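Acetylxylan esterase A (Aspergillus awamori, PDB 5X6S) removes acetyl side groups from the backbone of acetylated xylans, a secreted serine esterase of carbohydrate esterase family 1 that takes part in xylan degradation. Local coordinates at residues N30-Y39 with G107-S118. Residues are numbered along the deposited sequence; the frame is centred on the assembly and turned at random.
Sequences NPGIVVAIHY and GADSSKVFVTGS. With NA (sodium ion), chain F.
I33 to I37 runs parallel to V113 to G117, in register, and backbone hydrogen bonds lace the two strands together at the middle of the alpha/beta-hydrolase sheet. F114 uses both its N and its O, giving N-H to I33 O and taking that of V35 at 2.8 Å, the alternation of parallel strands. T116 and I37 continue it.

Beta-branched I33, V35, V113 and V115 suit extended strands and pack on one face, where I33 and V35 meet helix 91-106. I33 and V113 lie side by side, as do V35 and V115. With its CG1 set between backbone N and carbonyl carbon (chi1 56°), V115 sends CG2 anti to the N, where the CD1 tip of I37 meets it at 3.5 Å. With CG1 anti to the carbonyl carbon and the chain extended beyond it (chi2 166°), I33 puts CD1 on the methyl CB of A108, 3.6 Å away. On the other face, CG2 of T116 packs obliquely against CG1 of V34, while its OG1 bonds to T140 O in the next strand. The F114 ring, stacked on F272, brings CD2 obliquely to within 3.5 Å of I33 O.

Before the strands, D109 N donates to P31 O. D109 OD1 accepts from both S111 N and S111 OG, an Asx turn within the type I turn D109 to K112, and OD2 reaches H86 and N87 of the second subunit. One water joins N30 O, D109 OD2 and K112 NZ. N30 OD1 binds a sodium ion at 2.4 Å, and four waters complete the ligands seen.

At the opposite end, S118 N reaches I37 O over a longer 3.3 Å, and S118 CB sits at the edge of the Y39 ring, whose OH bonds to D50. A CB on G117 would crowd I37 O, which suits glycine here; G117 also opens a GxSxG pattern, as in nucleophile elbows of this fold. Apolar packing and interstrand hydrogen bonds together probably hold the strand that delivers S119, the likely nucleophile, beside Y39.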
loop_
_atom_site.group_PDB
_atom_site.type_symbol
_atom_site.label_atom_id
_atom_site.label_comp_id
_atom_site.label_asym_id
_atom_site.label_seq_id
_atom_site.Cartn_x
_atom_site.Cartn_y
_atom_site.Cartn_z
ATOM N N ASN A 30 -7.775 0.742 15.407
ATOM C CA ASN A 30 -7.242 0.985 14.078
ATOM C C ASN A 30 -7.555 -0.276 13.272
ATOM O O ASN A 30 -6.712 -1.124 13.100
ATOM C CB ASN A 30 -5.723 1.219 14.159
ATOM C CG ASN A 30 -5.383 2.530 14.859
ATOM O OD1 ASN A 30 -5.505 3.593 14.262
ATOM N ND2 ASN A 30 -5.034 2.459 16.114
ATOM N N PRO A 31 -8.798 -0.411 12.839
ATOM C CA PRO A 31 -9.241 -1.740 12.375
ATOM C C PRO A 31 -8.655 -2.160 11.035
ATOM O O PRO A 31 -8.445 -1.318 10.175
ATOM C CB PRO A 31 -10.768 -1.560 12.260
ATOM C CG PRO A 31 -10.970 -0.108 12.030
ATOM C CD PRO A 31 -9.865 0.602 12.744
ATOM N N GLY A 32 -8.398 -3.445 10.882
ATOM C CA GLY A 32 -8.109 -4.030 9.596
ATOM C C GLY A 32 -9.372 -4.157 8.757
ATOM O O GLY A 32 -10.474 -3.723 9.173
ATOM N N ILE A 33 -9.222 -4.678 7.555
ATOM C CA ILE A 33 -10.373 -4.858 6.641
ATOM C C ILE A 33 -10.257 -6.206 5.980
ATOM O O ILE A 33 -9.177 -6.599 5.534
ATOM C CB ILE A 33 -10.460 -3.756 5.519
ATOM C CG1 ILE A 33 -10.795 -2.384 6.111
ATOM C CG2 ILE A 33 -11.432 -4.163 4.436
ATOM C CD1 ILE A 33 -10.568 -1.230 5.166
ATOM N N VAL A 34 -11.360 -6.918 5.922
ATOM C CA VAL A 34 -11.450 -8.156 5.133
ATOM C C VAL A 34 -12.527 -7.972 4.087
ATOM O O VAL A 34 -13.684 -7.674 4.430
ATOM C CB VAL A 34 -11.798 -9.424 6.002
ATOM C CG1 VAL A 34 -12.038 -10.656 5.110
ATOM C CG2 VAL A 34 -10.691 -9.725 6.985
ATOM N N VAL A 35 -12.164 -8.152 2.806
ATOM C CA VAL A 35 -13.100 -8.090 1.724
ATOM C C VAL A 35 -13.471 -9.558 1.413
ATOM O O VAL A 35 -12.571 -10.367 1.104
ATOM C CB VAL A 35 -12.539 -7.371 0.447
ATOM C CG1 VAL A 35 -13.556 -7.324 -0.668
ATOM C CG2 VAL A 35 -11.969 -5.985 0.718
ATOM N N ALA A 36 -14.754 -9.890 1.525
ATOM C CA ALA A 36 -15.249 -11.246 1.395
ATOM C C ALA A 36 -16.222 -11.312 0.208
ATOM O O ALA A 36 -17.314 -10.686 0.226
ATOM C CB ALA A 36 -15.928 -11.706 2.701
ATOM N N ILE A 37 -15.822 -12.042 -0.854
ATOM C CA ILE A 37 -16.462 -11.935 -2.157
ATOM C C ILE A 37 -17.246 -13.199 -2.527
ATOM O O ILE A 37 -16.669 -14.309 -2.574
ATOM C CB ILE A 37 -15.443 -11.623 -3.266
ATOM C CG1 ILE A 37 -14.530 -10.442 -2.861
ATOM C CG2 ILE A 37 -16.166 -11.406 -4.599
ATOM C CD1 ILE A 37 -13.413 -10.100 -3.873
ATOM N N HIS A 38 -18.555 -13.025 -2.752
ATOM C CA HIS A 38 -19.487 -14.106 -2.824
ATOM C C HIS A 38 -19.404 -14.896 -4.165
ATOM O O HIS A 38 -18.803 -14.429 -5.135
ATOM C CB HIS A 38 -20.901 -13.568 -2.623
ATOM C CG HIS A 38 -21.426 -12.777 -3.773
ATOM N ND1 HIS A 38 -21.890 -13.357 -4.942
ATOM C CD2 HIS A 38 -21.586 -11.445 -3.927
ATOM C CE1 HIS A 38 -22.310 -12.423 -5.769
ATOM N NE2 HIS A 38 -22.141 -11.241 -5.180
ATOM N N TYR A 39 -20.020 -16.083 -4.163
ATOM C CA TYR A 39 -20.099 -17.036 -5.312
ATOM C C TYR A 39 -21.286 -16.731 -6.249
ATOM O O TYR A 39 -22.166 -15.937 -5.927
ATOM C CB TYR A 39 -20.181 -18.474 -4.745
ATOM C CG TYR A 39 -21.087 -18.570 -3.536
ATOM C CD1 TYR A 39 -22.482 -18.436 -3.672
ATOM C CD2 TYR A 39 -20.562 -18.669 -2.258
ATOM C CE1 TYR A 39 -23.328 -18.476 -2.556
ATOM C CE2 TYR A 39 -21.376 -18.706 -1.134
ATOM C CZ TYR A 39 -22.771 -18.598 -1.285
ATOM O OH TYR A 39 -23.570 -18.627 -0.188
ATOM N N GLY A 107 -11.055 5.070 9.625
ATOM C CA GLY A 107 -9.696 5.122 10.103
ATOM C C GLY A 107 -9.113 3.730 10.140
ATOM O O GLY A 107 -8.350 3.391 11.033
ATOM N N ALA A 108 -9.425 2.907 9.144
ATOM C CA ALA A 108 -8.873 1.555 9.066
ATOM C C ALA A 108 -7.409 1.554 8.696
ATOM O O ALA A 108 -6.928 2.483 8.076
ATOM C CB ALA A 108 -9.667 0.713 8.074
ATOM N N ASP A 109 -6.685 0.505 9.070
ATOM C CA ASP A 109 -5.257 0.465 8.832
ATOM C C ASP A 109 -5.017 -0.074 7.430
ATOM O O ASP A 109 -5.317 -1.232 7.117
ATOM C CB ASP A 109 -4.565 -0.344 9.916
ATOM C CG ASP A 109 -3.073 -0.276 9.881
ATOM O OD1 ASP A 109 -2.476 -0.175 8.798
ATOM O OD2 ASP A 109 -2.473 -0.414 10.974
ATOM N N SER A 110 -4.483 0.786 6.543
ATOM C CA SER A 110 -4.314 0.399 5.146
ATOM C C SER A 110 -3.273 -0.680 4.900
ATOM O O SER A 110 -3.271 -1.276 3.852
ATOM C CB SER A 110 -4.105 1.609 4.214
ATOM O OG SER A 110 -2.767 1.970 4.126
ATOM N N SER A 111 -2.439 -0.968 5.907
ATOM C CA SER A 111 -1.507 -2.094 5.846
ATOM C C SER A 111 -2.126 -3.417 6.235
ATOM O O SER A 111 -1.452 -4.467 6.172
ATOM C CB SER A 111 -0.304 -1.829 6.781
ATOM O OG SER A 111 -0.713 -1.861 8.146
ATOM N N LYS A 112 -3.390 -3.398 6.653
ATOM C CA LYS A 112 -4.079 -4.606 7.127
ATOM C C LYS A 112 -5.397 -4.820 6.374
ATOM O O LYS A 112 -6.451 -4.991 7.005
ATOM C CB LYS A 112 -4.331 -4.552 8.656
ATOM C CG LYS A 112 -3.043 -4.509 9.497
ATOM C CD LYS A 112 -3.348 -4.451 10.978
ATOM C CE LYS A 112 -2.011 -4.497 11.761
ATOM N NZ LYS A 112 -2.245 -4.063 13.170
ATOM N N VAL A 113 -5.295 -4.906 5.039
ATOM C CA VAL A 113 -6.453 -5.096 4.170
ATOM C C VAL A 113 -6.266 -6.405 3.402
ATOM O O VAL A 113 -5.186 -6.660 2.816
ATOM C CB VAL A 113 -6.688 -3.871 3.218
ATOM C CG1 VAL A 113 -7.932 -4.057 2.358
ATOM C CG2 VAL A 113 -6.739 -2.565 3.985
ATOM N N PHE A 114 -7.292 -7.250 3.435
ATOM C CA PHE A 114 -7.196 -8.625 2.957
ATOM C C PHE A 114 -8.382 -8.893 2.059
ATOM O O PHE A 114 -9.398 -8.265 2.238
ATOM C CB PHE A 114 -7.168 -9.580 4.176
ATOM C CG PHE A 114 -6.057 -9.246 5.125
ATOM C CD1 PHE A 114 -4.741 -9.657 4.848
ATOM C CD2 PHE A 114 -6.302 -8.502 6.270
ATOM C CE1 PHE A 114 -3.683 -9.272 5.685
ATOM C CE2 PHE A 114 -5.240 -8.137 7.127
ATOM C CZ PHE A 114 -3.925 -8.528 6.813
ATOM N N VAL A 115 -8.266 -9.841 1.145
ATOM C CA VAL A 115 -9.341 -10.158 0.231
ATOM C C VAL A 115 -9.457 -11.665 0.098
ATOM O O VAL A 115 -8.422 -12.362 0.072
ATOM C CB VAL A 115 -9.194 -9.420 -1.146
ATOM C CG1 VAL A 115 -7.876 -9.697 -1.835
ATOM C CG2 VAL A 115 -10.409 -9.646 -2.062
ATOM N N THR A 116 -10.694 -12.169 0.053
ATOM C CA THR A 116 -10.957 -13.610 -0.001
ATOM C C THR A 116 -12.330 -13.811 -0.635
ATOM O O THR A 116 -13.158 -12.877 -0.674
ATOM C CB THR A 116 -10.858 -14.262 1.407
ATOM O OG1 THR A 116 -11.145 -15.639 1.325
ATOM C CG2 THR A 116 -11.851 -13.591 2.432
ATOM N N GLY A 117 -12.564 -14.998 -1.171
ATOM C CA GLY A 117 -13.765 -15.278 -1.901
ATOM C C GLY A 117 -13.864 -16.737 -2.260
ATOM O O GLY A 117 -12.860 -17.447 -2.183
ATOM N N SER A 118 -15.076 -17.190 -2.598
ATOM C CA SER A 118 -15.322 -18.553 -2.998
ATOM C C SER A 118 -15.886 -18.583 -4.436
ATOM O O SER A 118 -16.674 -17.757 -4.805
ATOM C CB SER A 118 -16.290 -19.260 -2.009
ATOM O OG SER A 118 -15.678 -19.332 -0.739
HETATM NA NA NA F . -6.484 5.772 14.306
HETATM O O HOH W 1 -5.635 3.005 11.333
HETATM O O HOH W 2 -3.512 -1.593 13.316
HETATM O O HOH W 3 -8.636 4.641 13.540
HETATM O O HOH W 4 -7.205 7.229 12.369
HETATM O O HOH W 5 -7.310 5.258 16.463
HETATM O O HOH W 6 -4.574 6.424 15.274
#